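Local coordinates for protein putative decarboxylase involved in desferrioxamine biosynthesis (Erwinia amylovora, PDB 5O5C) that probably decarboxylates lysine with the help of pyridoxal 5'-phosphate, as a group II decarboxylase of desferrioxamine siderophore biosynthesis, at residues Gly304-Arg314 with Pro397-Leu408. Sequence-based numbering, arbitrary orientation.
Sequences GLLVSESHRPR and PMALGNAFDDIL
Ser308 and Gly401 bring the backbones of 304-314 and 397-408 together, their CA atoms 4.4 Å apart where the first 3-10 turn of 304-314 gives way to loop. Here Val307 O lies 3.1 Å from Gly401 CA, a CA-H...O contact with an angle of 132° at the hydrogen; Gly401, lacking a side chain, lets the carbonyl come this close. Three residues further along the helix, Phe404 presents a ring face to Gly304 CA, 3.8 Å from the ring centroid, a CH-pi contact. Leu305 CD2 meets the same ring at its edge and also packs against Leu408 CD1. Ser308 OG, anti to the backbone N (chi1 -179°), accepts from His311 N at 3.2 Å (153°), an ST motif, and donates to Asp405 OD1 at a modelled 2.4 Å, too short for the exact length to be trusted. A water links His311 NE2 to Asp405 O. Val307 packs through CG2 on Leu400 CB, and its side chain also touches Trp151 of helix 140-156. Within the PLP-dependent decarboxylase domain, the Phe404 side chain is about 7 Å from that of Lys330, the predicted cofactor-attachment lysine. The contact packs the loop between strands 294-299 and 323-327 against helix 397-420, whose Leu400 also touches Thr391 of helix 385-394 and Phe27 of the second subunit.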
loop_
_atom_site.group_PDB
_atom_site.type_symbol
_atom_site.label_atom_id
_atom_site.label_comp_id
_atom_site.label_asym_id
_atom_site.label_seq_id
_atom_site.Cartn_x
_atom_site.Cartn_y
_atom_site.Cartn_z
ATOM N N GLY B 304 -14.903 -6.493 12.191
ATOM C CA GLY B 304 -15.702 -5.588 13.035
ATOM C C GLY B 304 -16.284 -6.258 14.288
ATOM O O GLY B 304 -16.464 -5.637 15.287
ATOM N N LEU B 305 -16.532 -7.560 14.218
ATOM C CA LEU B 305 -17.123 -8.292 15.333
ATOM C C LEU B 305 -16.145 -8.518 16.489
ATOM O O LEU B 305 -16.584 -8.859 17.602
ATOM C CB LEU B 305 -17.702 -9.612 14.842
ATOM C CG LEU B 305 -18.827 -9.562 13.829
ATOM C CD1 LEU B 305 -19.147 -10.962 13.331
ATOM C CD2 LEU B 305 -20.047 -8.893 14.435
ATOM N N LEU B 306 -14.838 -8.294 16.247
ATOM C CA LEU B 306 -13.821 -8.388 17.287
ATOM C C LEU B 306 -13.984 -7.354 18.366
ATOM O O LEU B 306 -13.419 -7.513 19.466
ATOM C CB LEU B 306 -12.400 -8.266 16.707
ATOM C CG LEU B 306 -11.939 -9.327 15.735
ATOM C CD1 LEU B 306 -10.557 -8.949 15.238
ATOM C CD2 LEU B 306 -11.933 -10.713 16.365
ATOM N N VAL B 307 -14.732 -6.292 18.065
ATOM C CA VAL B 307 -15.064 -5.235 19.048
ATOM C C VAL B 307 -16.524 -5.194 19.532
ATOM O O VAL B 307 -16.876 -4.284 20.272
ATOM C CB VAL B 307 -14.660 -3.824 18.561
ATOM C CG1 VAL B 307 -13.152 -3.679 18.564
ATOM C CG2 VAL B 307 -15.219 -3.476 17.200
ATOM N N SER B 308 -17.343 -6.185 19.184
ATOM C CA SER B 308 -18.756 -6.194 19.587
ATOM C C SER B 308 -18.928 -6.959 20.900
ATOM O O SER B 308 -18.512 -8.127 21.014
ATOM C CB SER B 308 -19.626 -6.801 18.490
ATOM O OG SER B 308 -21.002 -6.809 18.839
ATOM N N GLU B 309 -19.471 -6.255 21.896
ATOM C CA GLU B 309 -19.848 -6.806 23.209
ATOM C C GLU B 309 -20.565 -8.150 23.129
ATOM O O GLU B 309 -20.229 -9.059 23.883
ATOM C CB GLU B 309 -20.754 -5.805 23.977
ATOM C CG GLU B 309 -22.071 -5.401 23.259
ATOM C CD GLU B 309 -23.089 -4.718 24.171
ATOM O OE1 GLU B 309 -22.712 -3.803 24.935
ATOM O OE2 GLU B 309 -24.287 -5.086 24.113
ATOM N N SER B 310 -21.529 -8.273 22.208
ATOM C CA SER B 310 -22.427 -9.430 22.146
ATOM C C SER B 310 -22.204 -10.346 20.943
ATOM O O SER B 310 -22.438 -11.543 21.047
ATOM C CB SER B 310 -23.884 -8.980 22.171
ATOM O OG SER B 310 -24.179 -8.073 21.125
ATOM N N HIS B 311 -21.776 -9.771 19.813
ATOM C CA HIS B 311 -21.681 -10.479 18.573
ATOM C C HIS B 311 -20.355 -11.197 18.380
ATOM O O HIS B 311 -20.266 -12.096 17.535
ATOM C CB HIS B 311 -21.985 -9.546 17.389
ATOM C CG HIS B 311 -23.369 -8.988 17.402
ATOM N ND1 HIS B 311 -24.491 -9.770 17.214
ATOM C CD2 HIS B 311 -23.818 -7.722 17.565
ATOM C CE1 HIS B 311 -25.569 -9.004 17.276
ATOM N NE2 HIS B 311 -25.187 -7.760 17.496
ATOM N N ARG B 312 -19.331 -10.816 19.138
ATOM C CA ARG B 312 -17.991 -11.478 19.084
ATOM C C ARG B 312 -18.057 -13.018 18.971
ATOM O O ARG B 312 -17.274 -13.633 18.184
ATOM C CB ARG B 312 -17.212 -11.058 20.336
ATOM C CG ARG B 312 -15.727 -11.337 20.418
ATOM C CD ARG B 312 -15.208 -10.657 21.697
ATOM N NE ARG B 312 -15.301 -9.183 21.604
ATOM C CZ ARG B 312 -15.459 -8.325 22.620
ATOM N NH1 ARG B 312 -15.573 -8.741 23.869
ATOM N NH2 ARG B 312 -15.525 -7.019 22.375
ATOM N N PRO B 313 -18.977 -13.672 19.755
ATOM C CA PRO B 313 -19.143 -15.130 19.574
ATOM C C PRO B 313 -19.450 -15.582 18.175
ATOM O O PRO B 313 -19.162 -16.729 17.842
ATOM C CB PRO B 313 -20.273 -15.483 20.551
ATOM C CG PRO B 313 -20.079 -14.511 21.656
ATOM C CD PRO B 313 -19.665 -13.229 20.982
ATOM N N ARG B 314 -19.957 -14.698 17.311
ATOM C CA ARG B 314 -20.250 -15.100 15.953
ATOM C C ARG B 314 -18.984 -15.354 15.093
ATOM O O ARG B 314 -19.103 -15.871 13.975
ATOM C CB ARG B 314 -21.221 -14.114 15.284
ATOM C CG ARG B 314 -22.578 -14.036 15.986
ATOM C CD ARG B 314 -23.330 -12.771 15.647
ATOM N NE ARG B 314 -23.610 -12.711 14.236
ATOM C CZ ARG B 314 -23.887 -11.619 13.537
ATOM N NH1 ARG B 314 -23.924 -10.410 14.058
ATOM N NH2 ARG B 314 -24.133 -11.753 12.262
ATOM N N PRO B 397 -12.312 1.426 22.501
ATOM C CA PRO B 397 -12.675 0.233 21.752
ATOM C C PRO B 397 -14.208 -0.049 21.818
ATOM O O PRO B 397 -14.789 -0.533 20.834
ATOM C CB PRO B 397 -11.877 -0.890 22.449
ATOM C CG PRO B 397 -11.212 -0.251 23.606
ATOM C CD PRO B 397 -11.126 1.193 23.337
ATOM N N MET B 398 -14.847 0.261 22.962
ATOM C CA MET B 398 -16.306 0.079 23.082
ATOM C C MET B 398 -17.082 1.094 22.233
ATOM O O MET B 398 -18.210 0.829 21.803
ATOM C CB MET B 398 -16.790 0.124 24.547
ATOM C CG MET B 398 -18.284 -0.235 24.720
ATOM S SD MET B 398 -19.119 -1.281 23.459
ATOM C CE MET B 398 -20.571 -1.786 24.371
ATOM N N ALA B 399 -16.491 2.252 21.977
ATOM C CA ALA B 399 -17.084 3.179 21.014
ATOM C C ALA B 399 -17.170 2.533 19.605
ATOM O O ALA B 399 -18.138 2.717 18.931
ATOM C CB ALA B 399 -16.313 4.470 20.976
ATOM N N LEU B 400 -16.170 1.746 19.189
ATOM C CA LEU B 400 -16.221 1.056 17.887
ATOM C C LEU B 400 -17.285 -0.047 17.803
ATOM O O LEU B 400 -17.980 -0.211 16.800
ATOM C CB LEU B 400 -14.828 0.510 17.536
ATOM C CG LEU B 400 -13.733 1.575 17.302
ATOM C CD1 LEU B 400 -12.342 0.974 17.225
ATOM C CD2 LEU B 400 -14.002 2.294 16.028
ATOM N N GLY B 401 -17.384 -0.798 18.883
ATOM C CA GLY B 401 -18.350 -1.879 19.029
ATOM C C GLY B 401 -19.762 -1.387 19.072
ATOM O O GLY B 401 -20.644 -2.082 18.576
ATOM N N ASN B 402 -19.976 -0.222 19.687
ATOM C CA ASN B 402 -21.296 0.419 19.768
ATOM C C ASN B 402 -21.785 0.785 18.393
ATOM O O ASN B 402 -22.932 0.528 18.063
ATOM C CB ASN B 402 -21.313 1.687 20.646
ATOM C CG ASN B 402 -21.191 1.397 22.134
ATOM O OD1 ASN B 402 -21.537 0.312 22.596
ATOM N ND2 ASN B 402 -20.651 2.361 22.885
ATOM N N ALA B 403 -20.906 1.421 17.624
ATOM C CA ALA B 403 -21.161 1.722 16.222
ATOM C C ALA B 403 -21.469 0.474 15.424
ATOM O O ALA B 403 -22.474 0.432 14.742
ATOM C CB ALA B 403 -19.970 2.418 15.610
ATOM N N PHE B 404 -20.618 -0.540 15.533
ATOM C CA PHE B 404 -20.759 -1.713 14.671
ATOM C C PHE B 404 -22.078 -2.445 14.997
ATOM O O PHE B 404 -22.845 -2.799 14.085
ATOM C CB PHE B 404 -19.592 -2.671 14.795
ATOM C CG PHE B 404 -19.353 -3.450 13.564
ATOM C CD1 PHE B 404 -18.752 -2.837 12.469
ATOM C CD2 PHE B 404 -19.717 -4.774 13.465
ATOM C CE1 PHE B 404 -18.544 -3.514 11.302
ATOM C CE2 PHE B 404 -19.510 -5.474 12.284
ATOM C CZ PHE B 404 -18.907 -4.846 11.209
ATOM N N ASP B 405 -22.341 -2.614 16.291
ATOM C CA ASP B 405 -23.666 -3.080 16.753
ATOM C C ASP B 405 -24.850 -2.338 16.233
ATOM O O ASP B 405 -25.790 -2.971 15.745
ATOM C CB ASP B 405 -23.745 -3.084 18.258
ATOM C CG ASP B 405 -22.839 -4.133 18.860
ATOM O OD1 ASP B 405 -22.415 -5.037 18.111
ATOM O OD2 ASP B 405 -22.570 -4.014 20.059
ATOM N N ASP B 406 -24.851 -1.028 16.333
ATOM C CA ASP B 406 -25.907 -0.238 15.683
ATOM C C ASP B 406 -26.102 -0.502 14.198
ATOM O O ASP B 406 -27.252 -0.640 13.745
ATOM C CB ASP B 406 -25.769 1.255 15.986
ATOM C CG ASP B 406 -26.041 1.550 17.416
ATOM O OD1 ASP B 406 -26.374 0.614 18.125
ATOM O OD2 ASP B 406 -25.911 2.671 17.878
ATOM N N ILE B 407 -25.005 -0.643 13.458
ATOM C CA ILE B 407 -25.108 -1.010 12.024
ATOM C C ILE B 407 -25.674 -2.445 11.840
ATOM O O ILE B 407 -26.552 -2.649 11.002
ATOM C CB ILE B 407 -23.845 -0.660 11.174
ATOM C CG1 ILE B 407 -22.552 -1.089 11.807
ATOM C CG2 ILE B 407 -23.714 0.868 10.960
ATOM C CD1 ILE B 407 -21.370 -1.204 10.869
ATOM N N LEU B 408 -25.235 -3.411 12.641
ATOM C CA LEU B 408 -25.908 -4.736 12.647
ATOM C C LEU B 408 -27.439 -4.673 12.921
ATOM O O LEU B 408 -28.217 -5.295 12.240
ATOM C CB LEU B 408 -25.241 -5.682 13.636
ATOM C CG LEU B 408 -23.753 -5.908 13.289
ATOM C CD1 LEU B 408 -23.042 -6.618 14.393
ATOM C CD2 LEU B 408 -23.604 -6.693 12.011
HETATM O O HOH W 1 -26.754 -5.244 16.960
#